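Local coordinates for protein MGS-M4 (Unidentified, PDB 4Q3M) that probably reduces carbonyl groups of a still unknown substrate with a nicotinamide cofactor, as an aldo-keto reductase built on a TIM barrel, at residues D26-V31 with G55-D60; I68-K73 with L95-I100; P213-R218 with F244-D249. All blocks are in the same frame, centred on the assembly; numbering follows the deposited sequence.

Contact 1: D26-V31 with G55-D60; sequences DAYNAV and GRAIKD
Tyr28 and Val31, one turn apart on helix 26-37, close over the small side chain of Ala57 on the neighbouring helix. Tyr28 comes first. Its CG stands anti to the backbone N (chi1 170°), which sends the ring out across the gap to helix 51-59. One ring side does the touching: CD1 meets Ala57 CB at 3.5 Å, and CE1 lies 3.6 Å from Ala57 CA. Farther out, the carbonyl carbon of Arg56 sits at the ring edge, close to the ring plane. The phenol oxygen Tyr28 OH ends 3.7 Å from Asp60 OD2, with ring and carboxylate planes 73° apart; the hydroxyl's polar partner is instead Lys32 NZ, in a weak hydrogen bond, and the same ammonium makes another weak one to Asp60 O. Lys32 thus bridges, weakly, the Tyr28 hydroxyl and the Asp60 backbone. Three residues on, Val31 points into the interface. Its CG1 is 3.7 Å from Ala57 CB, and Val31 CB is almost as near, while the same methyl makes a looser contact with Ile58 CG1 at 4.4 Å. Ala57 CB therefore fits between ring and valine, and it also lies 3.6 Å from Tyr28 O, so the alanine reaches the backbone of the first helix. The side chain of Ile58 carries the packing onward to Ile68, just before strand 69-74. The short axes come within 8.6 Å and run in roughly the same direction, 36° apart. This is the side-by-side packing of consecutive outer helices in a (beta/alpha)8 barrel, here helix 26-37 against helix 51-59.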
ATOM      1  N   ASP A  26       8.414 -14.665  27.919  1.00 79.20           N
ATOM      2  CA  ASP A  26       9.350 -14.293  26.866  1.00 77.92           C
ATOM      3  C   ASP A  26       9.254 -12.795  26.608  1.00 71.49           C
ATOM      4  O   ASP A  26      10.240 -12.153  26.250  1.00 67.90           O
ATOM      5  CB  ASP A  26       9.078 -15.082  25.585  1.00 84.59           C
ATOM      6  CG  ASP A  26       9.461 -16.544  25.707  1.00 93.24           C
ATOM      7  OD1 ASP A  26      10.618 -16.887  25.381  1.00 94.78           O
ATOM      8  OD2 ASP A  26       8.607 -17.352  26.129  1.00 98.79           O
ATOM      9  N   ALA A  27       8.059 -12.248  26.797  1.00 71.44           N
ATOM     10  CA  ALA A  27       7.849 -10.810  26.696  1.00 65.61           C
ATOM     11  C   ALA A  27       8.376 -10.119  27.946  1.00 66.96           C
ATOM     12  O   ALA A  27       8.946  -9.031  27.873  1.00 64.32           O
ATOM     13  CB  ALA A  27       6.379 -10.495  26.493  1.00 64.96           C
ATOM     14  N   TYR A  28       8.180 -10.764  29.092  1.00 71.14           N
ATOM     15  CA  TYR A  28       8.656 -10.242  30.368  1.00 70.90           C
ATOM     16  C   TYR A  28      10.178 -10.138  30.392  1.00 68.68           C
ATOM     17  O   TYR A  28      10.731  -9.097  30.747  1.00 64.50           O
ATOM     18  CB  TYR A  28       8.172 -11.126  31.522  1.00 75.94           C
ATOM     19  CG  TYR A  28       8.818 -10.810  32.853  1.00 79.58           C
ATOM     20  CD1 TYR A  28       8.338  -9.782  33.654  1.00 79.96           C
ATOM     21  CD2 TYR A  28       9.906 -11.544  33.311  1.00 81.80           C
ATOM     22  CE1 TYR A  28       8.927  -9.490  34.870  1.00 82.52           C
ATOM     23  CE2 TYR A  28      10.501 -11.259  34.525  1.00 83.69           C
ATOM     24  CZ  TYR A  28      10.008 -10.231  35.301  1.00 83.36           C
ATOM     25  OH  TYR A  28      10.596  -9.944  36.511  1.00 86.15           O
ATOM     26  N   ASN A  29      10.845 -11.226  30.018  1.00 71.47           N
ATOM     27  CA  ASN A  29      12.303 -11.271  30.017  1.00 71.20           C
ATOM     28  C   ASN A  29      12.915 -10.268  29.047  1.00 68.92           C
ATOM     29  O   ASN A  29      13.908  -9.615  29.364  1.00 69.20           O
ATOM     30  CB  ASN A  29      12.793 -12.679  29.677  1.00 74.11           C
ATOM     31  CG  ASN A  29      12.521 -13.676  30.787  1.00 74.59           C
ATOM     32  OD1 ASN A  29      12.464 -13.314  31.962  1.00 74.16           O
ATOM     33  ND2 ASN A  29      12.353 -14.940  30.418  1.00 75.76           N
ATOM     34  N   ALA A  30      12.315 -10.152  27.867  1.00 65.89           N
ATOM     35  CA  ALA A  30      12.824  -9.270  26.823  1.00 59.07           C
ATOM     36  C   ALA A  30      12.831  -7.810  27.264  1.00 59.60           C
ATOM     37  O   ALA A  30      13.798  -7.087  27.020  1.00 62.00           O
ATOM     38  CB  ALA A  30      12.005  -9.432  25.551  1.00 55.77           C
ATOM     39  N   VAL A  31      11.752  -7.385  27.914  1.00 58.95           N
ATOM     40  CA  VAL A  31      11.618  -6.005  28.371  1.00 60.63           C
ATOM     41  C   VAL A  31      12.737  -5.615  29.333  1.00 71.12           C
ATOM     42  O   VAL A  31      13.380  -4.580  29.160  1.00 72.56           O
ATOM     43  CB  VAL A  31      10.255  -5.766  29.055  1.00 57.00           C
ATOM     44  CG1 VAL A  31      10.243  -4.427  29.774  1.00 56.72           C
ATOM     45  CG2 VAL A  31       9.131  -5.833  28.032  1.00 53.81           C
ATOM     46  N   GLY A  55       4.166  -4.654  31.689  1.00 65.10           N
ATOM     47  CA  GLY A  55       3.943  -3.748  32.800  1.00 63.35           C
ATOM     48  C   GLY A  55       4.627  -4.160  34.090  1.00 63.04           C
ATOM     49  O   GLY A  55       5.086  -3.311  34.853  1.00 56.99           O
ATOM     50  N   ARG A  56       4.695  -5.465  34.337  1.00 64.81           N
ATOM     51  CA  ARG A  56       5.316  -5.975  35.556  1.00 69.18           C
ATOM     52  C   ARG A  56       6.837  -5.973  35.452  1.00 67.88           C
ATOM     53  O   ARG A  56       7.534  -5.854  36.460  1.00 69.84           O
ATOM     54  CB  ARG A  56       4.810  -7.385  35.867  1.00 76.29           C
ATOM     55  CG  ARG A  56       3.362  -7.426  36.319  1.00 84.60           C
ATOM     56  CD  ARG A  56       2.924  -8.838  36.666  1.00 94.50           C
ATOM     57  NE  ARG A  56       1.515  -8.888  37.045  1.00101.11           N
ATOM     58  CZ  ARG A  56       0.512  -8.915  36.175  1.00100.73           C
ATOM     59  NH1 ARG A  56       0.767  -8.897  34.876  1.00 94.69           N
ATOM     60  NH2 ARG A  56      -0.743  -8.960  36.600  1.00104.78           N
ATOM     61  N   ALA A  57       7.346  -6.104  34.232  1.00 67.83           N
ATOM     62  CA  ALA A  57       8.784  -6.045  33.999  1.00 73.80           C
ATOM     63  C   ALA A  57       9.301  -4.634  34.248  1.00 77.92           C
ATOM     64  O   ALA A  57      10.450  -4.440  34.646  1.00 82.93           O
ATOM     65  CB  ALA A  57       9.113  -6.493  32.585  1.00 72.56           C
ATOM     66  N   ILE A  58       8.437  -3.650  34.012  1.00 72.86           N
ATOM     67  CA  ILE A  58       8.778  -2.251  34.233  1.00 68.46           C
ATOM     68  C   ILE A  58       8.836  -1.934  35.727  1.00 70.02           C
ATOM     69  O   ILE A  58       9.711  -1.192  36.178  1.00 71.07           O
ATOM     70  CB  ILE A  58       7.765  -1.319  33.535  1.00 65.75           C
ATOM     71  CG1 ILE A  58       7.827  -1.518  32.020  1.00 66.71           C
ATOM     72  CG2 ILE A  58       8.038   0.136  33.882  1.00 65.23           C
ATOM     73  CD1 ILE A  58       6.819  -0.696  31.250  1.00 64.14           C
ATOM     74  N   LYS A  59       7.914  -2.508  36.492  1.00 69.04           N
ATOM     75  CA  LYS A  59       7.888  -2.310  37.939  1.00 73.73           C
ATOM     76  C   LYS A  59       9.131  -2.877  38.619  1.00 75.05           C
ATOM     77  O   LYS A  59       9.787  -2.194  39.406  1.00 79.52           O
ATOM     78  CB  LYS A  59       6.640  -2.952  38.553  1.00 77.71           C
ATOM     79  CG  LYS A  59       5.358  -2.158  38.371  1.00 77.99           C
ATOM     80  CD  LYS A  59       4.300  -2.614  39.367  1.00 82.28           C
ATOM     81  CE  LYS A  59       2.955  -1.961  39.092  1.00 82.92           C
ATOM     82  NZ  LYS A  59       3.051  -0.475  39.071  1.00 82.53           N
ATOM     83  N   ASP A  60       9.454  -4.127  38.305  1.00 74.97           N
ATOM     84  CA  ASP A  60      10.520  -4.847  38.994  1.00 81.82           C
ATOM     85  C   ASP A  60      11.921  -4.428  38.546  1.00 81.56           C
ATOM     86  O   ASP A  60      12.918  -4.940  39.054  1.00 82.21           O
ATOM     87  CB  ASP A  60      10.349  -6.355  38.788  1.00 84.23           C
ATOM     88  CG  ASP A  60       9.081  -6.891  39.422  1.00 87.09           C
ATOM     89  OD1 ASP A  60       8.554  -6.241  40.349  1.00 89.96           O
ATOM     90  OD2 ASP A  60       8.611  -7.966  38.991  1.00 85.70           O
TER

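Contact 2: I68-K73 with L95-I100; sequences IFVTTK and LGLDYI
A single water joins Ile68 to Tyr99: it lies 2.7 Å from Tyr99 OH and 3.1 Å from Ile68 O, to which it can donate. The phenol is brought to it by a first torsion of 85°, which places CG between the backbone N and the carbonyl carbon and turns the ring back toward the start of the strand. Arg65 makes a cation-pi contact with the ring, and its NH2 hydrogen-bonds to Tyr99 O. Beyond this polar edge the contact is apolar. Val70 and Leu97 reach toward each other tip to tip, and Leu97 CD1 comes 3.9 Å from Val70 CG1, with the other methyl of the valine also near. Leu95 CD1 approaches Val70 CG1 at 4.3 Å and Thr72 CB at 4.2 Å, so the leucine spans the two strand residues that face the helix layer. Ile100 touches both strand residues: its CG2 rests 3.5 Å from Val70 O, and CD1 meets Thr72 CG2 at 3.6 Å. Thr72 turns its methyl to Ile100 because OG1 stands anti to the backbone N (chi1 -170°), from where the hydroxyl bonds to Glu51. Between the leucines, Gly96 ends the preceding helix in a Schellman motif, and its positive phi suits glycine. Farther along the strand Lys73 forms a salt bridge with Asp43 and packs on Tyr48, consistent with the aspartate-tyrosine-lysine grouping of aldo-keto reductase active sites. The helix-to-strand loop thus folds back over the strand that precedes the helix, and Val70 pairs through its backbone with Leu102: the packing of a beta-alpha-beta crossover, repeated round a TIM barrel.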
ATOM      1  N   ILE A  68      10.849   6.021  31.601  1.00 57.60           N
ATOM      2  CA  ILE A  68      10.556   4.961  30.644  1.00 54.74           C
ATOM      3  C   ILE A  68       9.356   5.319  29.771  1.00 51.81           C
ATOM      4  O   ILE A  68       8.263   5.579  30.274  1.00 47.96           O
ATOM      5  CB  ILE A  68      10.283   3.619  31.347  1.00 53.55           C
ATOM      6  CG1 ILE A  68      11.470   3.223  32.226  1.00 52.67           C
ATOM      7  CG2 ILE A  68       9.987   2.531  30.324  1.00 49.82           C
ATOM      8  CD1 ILE A  68      11.281   1.908  32.950  1.00 54.35           C
ATOM      9  N   PHE A  69       9.573   5.329  28.460  1.00 50.74           N
ATOM     10  CA  PHE A  69       8.523   5.648  27.500  1.00 45.27           C
ATOM     11  C   PHE A  69       7.717   4.399  27.159  1.00 45.51           C
ATOM     12  O   PHE A  69       8.246   3.451  26.582  1.00 36.22           O
ATOM     13  CB  PHE A  69       9.133   6.254  26.232  1.00 45.90           C
ATOM     14  CG  PHE A  69       8.145   6.986  25.365  1.00 43.83           C
ATOM     15  CD1 PHE A  69       7.325   6.297  24.486  1.00 40.36           C
ATOM     16  CD2 PHE A  69       8.051   8.367  25.418  1.00 47.01           C
ATOM     17  CE1 PHE A  69       6.424   6.972  23.686  1.00 38.33           C
ATOM     18  CE2 PHE A  69       7.150   9.046  24.619  1.00 45.19           C
ATOM     19  CZ  PHE A  69       6.337   8.347  23.752  1.00 39.16           C
ATOM     20  N   VAL A  70       6.437   4.401  27.517  1.00 45.45           N
ATOM     21  CA  VAL A  70       5.578   3.249  27.260  1.00 41.56           C
ATOM     22  C   VAL A  70       4.503   3.563  26.226  1.00 40.03           C
ATOM     23  O   VAL A  70       3.682   4.461  26.419  1.00 39.44           O
ATOM     24  CB  VAL A  70       4.898   2.751  28.548  1.00 43.21           C
ATOM     25  CG1 VAL A  70       4.062   1.512  28.258  1.00 37.79           C
ATOM     26  CG2 VAL A  70       5.938   2.461  29.617  1.00 47.52           C
ATOM     27  N   THR A  71       4.515   2.814  25.129  1.00 41.69           N
ATOM     28  CA  THR A  71       3.515   2.969  24.081  1.00 42.28           C
ATOM     29  C   THR A  71       2.659   1.718  23.948  1.00 43.11           C
ATOM     30  O   THR A  71       3.181   0.611  23.813  1.00 43.86           O
ATOM     31  CB  THR A  71       4.161   3.268  22.714  1.00 46.87           C
ATOM     32  OG1 THR A  71       4.909   4.487  22.790  1.00 50.41           O
ATOM     33  CG2 THR A  71       3.095   3.403  21.634  1.00 48.32           C
ATOM     34  N   THR A  72       1.345   1.894  23.997  1.00 38.37           N
ATOM     35  CA  THR A  72       0.430   0.813  23.662  1.00 43.06           C
ATOM     36  C   THR A  72      -0.570   1.308  22.624  1.00 42.04           C
ATOM     37  O   THR A  72      -0.671   2.508  22.368  1.00 39.57           O
ATOM     38  CB  THR A  72      -0.310   0.270  24.896  1.00 46.48           C
ATOM     39  OG1 THR A  72      -1.015  -0.927  24.542  1.00 41.87           O
ATOM     40  CG2 THR A  72      -1.288   1.294  25.431  1.00 47.35           C
ATOM     41  N   LYS A  73      -1.295   0.377  22.017  1.00 42.32           N
ATOM     42  CA  LYS A  73      -2.176   0.718  20.910  1.00 41.83           C
ATOM     43  C   LYS A  73      -3.589   0.215  21.139  1.00 40.16           C
ATOM     44  O   LYS A  73      -3.815  -0.730  21.894  1.00 39.70           O
ATOM     45  CB  LYS A  73      -1.632   0.146  19.602  1.00 39.89           C
ATOM     46  CG  LYS A  73      -0.140   0.346  19.419  1.00 42.40           C
ATOM     47  CD  LYS A  73       0.343  -0.216  18.098  1.00 41.47           C
ATOM     48  CE  LYS A  73       1.859  -0.178  18.016  1.00 40.67           C
ATOM     49  NZ  LYS A  73       2.496  -1.133  18.966  1.00 42.57           N
ATOM     50  N   LEU A  95      -1.178  -2.855  32.256  1.00 56.54           N
ATOM     51  CA  LEU A  95       0.193  -2.361  32.308  1.00 58.66           C
ATOM     52  C   LEU A  95       0.613  -1.958  33.718  1.00 63.22           C
ATOM     53  O   LEU A  95       1.791  -1.712  33.970  1.00 61.33           O
ATOM     54  CB  LEU A  95       0.366  -1.174  31.358  1.00 56.11           C
ATOM     55  CG  LEU A  95       0.470  -1.506  29.870  1.00 50.60           C
ATOM     56  CD1 LEU A  95       0.229  -0.267  29.023  1.00 49.64           C
ATOM     57  CD2 LEU A  95       1.835  -2.104  29.566  1.00 47.65           C
ATOM     58  N   GLY A  96      -0.348  -1.881  34.633  1.00 67.06           N
ATOM     59  CA  GLY A  96      -0.056  -1.501  36.005  1.00 59.86           C
ATOM     60  C   GLY A  96       0.430  -0.068  36.116  1.00 58.94           C
ATOM     61  O   GLY A  96       1.053   0.320  37.105  1.00 65.73           O
ATOM     62  N   LEU A  97       0.157   0.708  35.073  1.00 64.62           N
ATOM     63  CA  LEU A  97       0.407   2.140  35.065  1.00 67.13           C
ATOM     64  C   LEU A  97      -0.932   2.819  35.253  1.00 72.87           C
ATOM     65  O   LEU A  97      -1.958   2.161  35.154  1.00 73.97           O
ATOM     66  CB  LEU A  97       1.029   2.577  33.741  1.00 64.20           C
ATOM     67  CG  LEU A  97       2.146   1.705  33.169  1.00 60.60           C
ATOM     68  CD1 LEU A  97       2.403   2.081  31.721  1.00 56.43           C
ATOM     69  CD2 LEU A  97       3.416   1.826  33.989  1.00 60.20           C
ATOM     70  N   ASP A  98      -0.932   4.123  35.511  1.00 76.29           N
ATOM     71  CA  ASP A  98      -2.149   4.920  35.365  1.00 78.94           C
ATOM     72  C   ASP A  98      -1.876   6.240  34.639  1.00 70.25           C
ATOM     73  O   ASP A  98      -2.600   7.220  34.812  1.00 68.98           O
ATOM     74  CB  ASP A  98      -2.839   5.153  36.715  1.00 91.72           C
ATOM     75  CG  ASP A  98      -3.942   4.124  36.998  1.00100.84           C
ATOM     76  OD1 ASP A  98      -4.027   3.096  36.295  1.00102.22           O
ATOM     77  OD2 ASP A  98      -4.737   4.344  37.934  1.00103.84           O
ATOM     78  N   TYR A  99      -0.813   6.247  33.837  1.00 64.69           N
ATOM     79  CA  TYR A  99      -0.668   7.188  32.730  1.00 56.98           C
ATOM     80  C   TYR A  99       0.178   6.508  31.657  1.00 53.69           C
ATOM     81  O   TYR A  99       1.086   5.739  31.971  1.00 54.46           O
ATOM     82  CB  TYR A  99      -0.042   8.523  33.166  1.00 57.23           C
ATOM     83  CG  TYR A  99       1.475   8.564  33.198  1.00 54.03           C
ATOM     84  CD1 TYR A  99       2.209   8.926  32.071  1.00 49.15           C
ATOM     85  CD2 TYR A  99       2.172   8.279  34.365  1.00 54.61           C
ATOM     86  CE1 TYR A  99       3.591   8.972  32.100  1.00 50.73           C
ATOM     87  CE2 TYR A  99       3.554   8.326  34.404  1.00 53.10           C
ATOM     88  CZ  TYR A  99       4.259   8.673  33.270  1.00 52.52           C
ATOM     89  OH  TYR A  99       5.635   8.720  33.307  1.00 51.25           O
ATOM     90  N   ILE A 100      -0.131   6.780  30.393  1.00 48.81           N
ATOM     91  CA  ILE A 100       0.586   6.168  29.279  1.00 43.33           C
ATOM     92  C   ILE A 100       1.276   7.243  28.445  1.00 42.51           C
ATOM     93  O   ILE A 100       0.698   8.294  28.179  1.00 44.82           O
ATOM     94  CB  ILE A 100      -0.367   5.331  28.398  1.00 42.64           C
ATOM     95  CG1 ILE A 100      -0.814   4.081  29.155  1.00 48.75           C
ATOM     96  CG2 ILE A 100       0.301   4.924  27.096  1.00 43.14           C
ATOM     97  CD1 ILE A 100      -1.833   3.243  28.423  1.00 50.64           C
TER
HETATM   98  O   HOH W   1       7.291   8.401  31.229  1.00 50.05           O

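Contact 3: P213-R218 with F244-D249; sequences PQIAIR and FDFTLD
Arg218 lies along Phe246, the two side chains running antiparallel past one another. Its aliphatic part does most of the work: Arg218 CG is 3.5 Å from Phe246 CZ, with CB equally near. A bend at chi2 (59°) sets CD over one ring face, and the chain then carries the guanidinium past the ring to the backbone, where Phe246 O sits 3.4 Å above the guanidinium plane, nearer the edge of the group than its middle. Although Arg218 NE is 3.5 Å from Phe246 O, the angle is too poor for a hydrogen bond. Ring and guanidinium planes are tilted 46° apart. Leu248 flanks the same chain, its CG 3.8 Å from Arg218 CG, while Ile215 CD1 meets Phe246 CE1 at 3.9 Å.

In the second shell, Glu222 forms a salt bridge with Arg218 NE, and its OE2 also accepts from Leu248 N and Thr247 OG1, so one carboxylate oxygen fixes both the arginine and the loop. Arg218 NH1 adds a weak bond to Val243 O. With Arg218 cut back to an alanine, Glu222 would probably lose its cationic mate and the Phe246 ring the CG and CD packed on it. His208 meets the Phe246 ring at about 45°.

The loop between helices 234-241 and 250-257 is thereby laid against helix 212-222, with helix 199-207 covering Ile215 and Leu248 on the adjoining side.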
ATOM      1  N   PRO A 213      21.680  -5.666  10.859  1.00 47.14           N
ATOM      2  CA  PRO A 213      20.566  -5.009  11.557  1.00 48.43           C
ATOM      3  C   PRO A 213      20.938  -3.660  12.174  1.00 49.59           C
ATOM      4  O   PRO A 213      20.183  -2.700  12.021  1.00 44.08           O
ATOM      5  CB  PRO A 213      20.198  -6.014  12.652  1.00 40.63           C
ATOM      6  CG  PRO A 213      20.626  -7.322  12.113  1.00 47.53           C
ATOM      7  CD  PRO A 213      21.886  -7.039  11.357  1.00 48.91           C
ATOM      8  N   GLN A 214      22.082  -3.598  12.855  1.00 51.14           N
ATOM      9  CA  GLN A 214      22.568  -2.360  13.465  1.00 50.78           C
ATOM     10  C   GLN A 214      22.618  -1.226  12.449  1.00 51.49           C
ATOM     11  O   GLN A 214      22.398  -0.060  12.781  1.00 49.46           O
ATOM     12  CB  GLN A 214      23.957  -2.568  14.071  1.00 53.22           C
ATOM     13  CG  GLN A 214      23.971  -3.397  15.339  1.00 56.36           C
ATOM     14  CD  GLN A 214      25.374  -3.618  15.868  1.00 62.58           C
ATOM     15  OE1 GLN A 214      26.316  -3.815  15.100  1.00 65.61           O
ATOM     16  NE2 GLN A 214      25.521  -3.583  17.188  1.00 62.34           N
ATOM     17  N   ILE A 215      22.912  -1.589  11.207  1.00 53.10           N
ATOM     18  CA  ILE A 215      22.945  -0.647  10.102  1.00 49.82           C
ATOM     19  C   ILE A 215      21.564  -0.099   9.766  1.00 47.48           C
ATOM     20  O   ILE A 215      21.358   1.116   9.747  1.00 49.84           O
ATOM     21  CB  ILE A 215      23.534  -1.302   8.847  1.00 50.71           C
ATOM     22  CG1 ILE A 215      25.041  -1.523   9.021  1.00 53.55           C
ATOM     23  CG2 ILE A 215      23.189  -0.488   7.608  1.00 49.29           C
ATOM     24  CD1 ILE A 215      25.754  -0.395   9.749  1.00 53.80           C
ATOM     25  N   ALA A 216      20.628  -1.005   9.495  1.00 46.23           N
ATOM     26  CA  ALA A 216      19.268  -0.635   9.120  1.00 44.13           C
ATOM     27  C   ALA A 216      18.631   0.241  10.190  1.00 45.29           C
ATOM     28  O   ALA A 216      17.853   1.146   9.887  1.00 51.26           O
ATOM     29  CB  ALA A 216      18.428  -1.878   8.882  1.00 45.13           C
ATOM     30  N   ILE A 217      18.978  -0.036  11.441  1.00 41.54           N
ATOM     31  CA  ILE A 217      18.492   0.749  12.565  1.00 40.74           C
ATOM     32  C   ILE A 217      19.087   2.154  12.541  1.00 41.56           C
ATOM     33  O   ILE A 217      18.361   3.140  12.658  1.00 38.05           O
ATOM     34  CB  ILE A 217      18.823   0.065  13.903  1.00 38.50           C
ATOM     35  CG1 ILE A 217      18.102  -1.280  13.994  1.00 37.24           C
ATOM     36  CG2 ILE A 217      18.432   0.954  15.072  1.00 34.74           C
ATOM     37  CD1 ILE A 217      18.527  -2.123  15.168  1.00 44.23           C
ATOM     38  N   ARG A 218      20.404   2.237  12.372  1.00 44.62           N
ATOM     39  CA  ARG A 218      21.101   3.522  12.333  1.00 45.80           C
ATOM     40  C   ARG A 218      20.614   4.395  11.185  1.00 48.24           C
ATOM     41  O   ARG A 218      20.479   5.609  11.330  1.00 47.92           O
ATOM     42  CB  ARG A 218      22.611   3.314  12.211  1.00 48.82           C
ATOM     43  CG  ARG A 218      23.406   4.611  12.211  1.00 48.91           C
ATOM     44  CD  ARG A 218      23.164   5.401  13.488  1.00 50.64           C
ATOM     45  NE  ARG A 218      23.635   6.778  13.380  1.00 55.21           N
ATOM     46  CZ  ARG A 218      23.538   7.679  14.353  1.00 56.80           C
ATOM     47  NH1 ARG A 218      22.991   7.346  15.514  1.00 57.07           N
ATOM     48  NH2 ARG A 218      23.991   8.911  14.166  1.00 57.65           N
ATOM     49  N   PHE A 244      24.653   3.939  18.804  1.00 65.69           N
ATOM     50  CA  PHE A 244      24.947   5.338  19.094  1.00 65.50           C
ATOM     51  C   PHE A 244      26.441   5.585  19.276  1.00 68.24           C
ATOM     52  O   PHE A 244      26.842   6.545  19.935  1.00 69.15           O
ATOM     53  CB  PHE A 244      24.191   5.791  20.344  1.00 68.51           C
ATOM     54  CG  PHE A 244      22.714   5.536  20.282  1.00 68.48           C
ATOM     55  CD1 PHE A 244      21.885   6.369  19.550  1.00 66.00           C
ATOM     56  CD2 PHE A 244      22.155   4.464  20.956  1.00 69.19           C
ATOM     57  CE1 PHE A 244      20.525   6.137  19.491  1.00 62.71           C
ATOM     58  CE2 PHE A 244      20.796   4.226  20.901  1.00 66.14           C
ATOM     59  CZ  PHE A 244      19.979   5.064  20.167  1.00 64.36           C
ATOM     60  N   ASP A 245      27.262   4.720  18.691  1.00 69.28           N
ATOM     61  CA  ASP A 245      28.710   4.868  18.783  1.00 69.27           C
ATOM     62  C   ASP A 245      29.336   5.040  17.403  1.00 71.59           C
ATOM     63  O   ASP A 245      30.557   4.983  17.254  1.00 76.35           O
ATOM     64  CB  ASP A 245      29.328   3.666  19.499  1.00 67.84           C
ATOM     65  CG  ASP A 245      29.043   2.356  18.794  1.00 65.59           C
ATOM     66  OD1 ASP A 245      28.045   2.285  18.047  1.00 61.32           O
ATOM     67  OD2 ASP A 245      29.817   1.394  18.989  1.00 66.45           O
ATOM     68  N   PHE A 246      28.494   5.250  16.397  1.00 70.27           N
ATOM     69  CA  PHE A 246      28.972   5.478  15.038  1.00 69.87           C
ATOM     70  C   PHE A 246      27.950   6.261  14.220  1.00 68.46           C
ATOM     71  O   PHE A 246      26.836   6.516  14.679  1.00 63.10           O
ATOM     72  CB  PHE A 246      29.297   4.149  14.351  1.00 65.29           C
ATOM     73  CG  PHE A 246      28.096   3.444  13.786  1.00 65.20           C
ATOM     74  CD1 PHE A 246      27.925   3.333  12.416  1.00 64.17           C
ATOM     75  CD2 PHE A 246      27.140   2.892  14.623  1.00 65.89           C
ATOM     76  CE1 PHE A 246      26.824   2.683  11.890  1.00 61.54           C
ATOM     77  CE2 PHE A 246      26.037   2.242  14.103  1.00 63.36           C
ATOM     78  CZ  PHE A 246      25.880   2.137  12.735  1.00 61.41           C
ATOM     79  N   THR A 247      28.339   6.635  13.006  1.00 68.87           N
ATOM     80  CA  THR A 247      27.488   7.442  12.140  1.00 64.56           C
ATOM     81  C   THR A 247      27.538   6.950  10.697  1.00 62.21           C
ATOM     82  O   THR A 247      28.418   6.172  10.328  1.00 63.23           O
ATOM     83  CB  THR A 247      27.899   8.927  12.181  1.00 65.11           C
ATOM     84  OG1 THR A 247      27.075   9.679  11.282  1.00 66.59           O
ATOM     85  CG2 THR A 247      29.356   9.086  11.776  1.00 68.51           C
ATOM     86  N   LEU A 248      26.588   7.405   9.887  1.00 58.58           N
ATOM     87  CA  LEU A 248      26.552   7.056   8.472  1.00 57.02           C
ATOM     88  C   LEU A 248      26.738   8.301   7.612  1.00 57.04           C
ATOM     89  O   LEU A 248      25.986   9.267   7.738  1.00 53.82           O
ATOM     90  CB  LEU A 248      25.235   6.360   8.122  1.00 52.94           C
ATOM     91  CG  LEU A 248      24.972   5.019   8.811  1.00 50.15           C
ATOM     92  CD1 LEU A 248      23.594   4.491   8.452  1.00 47.16           C
ATOM     93  CD2 LEU A 248      26.049   4.009   8.443  1.00 50.82           C
ATOM     94  N   ASP A 249      27.740   8.277   6.738  1.00 57.61           N
ATOM     95  CA  ASP A 249      28.037   9.435   5.901  1.00 61.76           C
ATOM     96  C   ASP A 249      27.092   9.527   4.707  1.00 61.68           C
ATOM     97  O   ASP A 249      26.220   8.677   4.524  1.00 52.94           O
ATOM     98  CB  ASP A 249      29.496   9.404   5.427  1.00 59.67           C
ATOM     99  CG  ASP A 249      29.865   8.109   4.722  1.00 64.20           C
ATOM    100  OD1 ASP A 249      29.043   7.573   3.949  1.00 61.78           O
ATOM    101  OD2 ASP A 249      30.996   7.625   4.941  1.00 64.10           O
TER

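From the N terminus, contact 1 comes first, closing the loop that runs from helix 26-37 through strand 41-43 to helix 51-59. Contact 2 opens only afterwards, on the next strand, and closes the excursion through helix 81-94. Contact 3 follows much later, bringing the loop after helix 234-241 back onto helix 212-222 and so closing the path through strand 226-227. The three are in series; none nests or crosses. Contacts 1 and 2 are neighbours, centres 13 Å apart, and touch directly: Ile58 packs on Val70, and Lys59 probably bonds to Gly96 O. Contact 3 stands apart, its centre 27 to 28 Å from theirs, on the helix that precedes the last parallel strand.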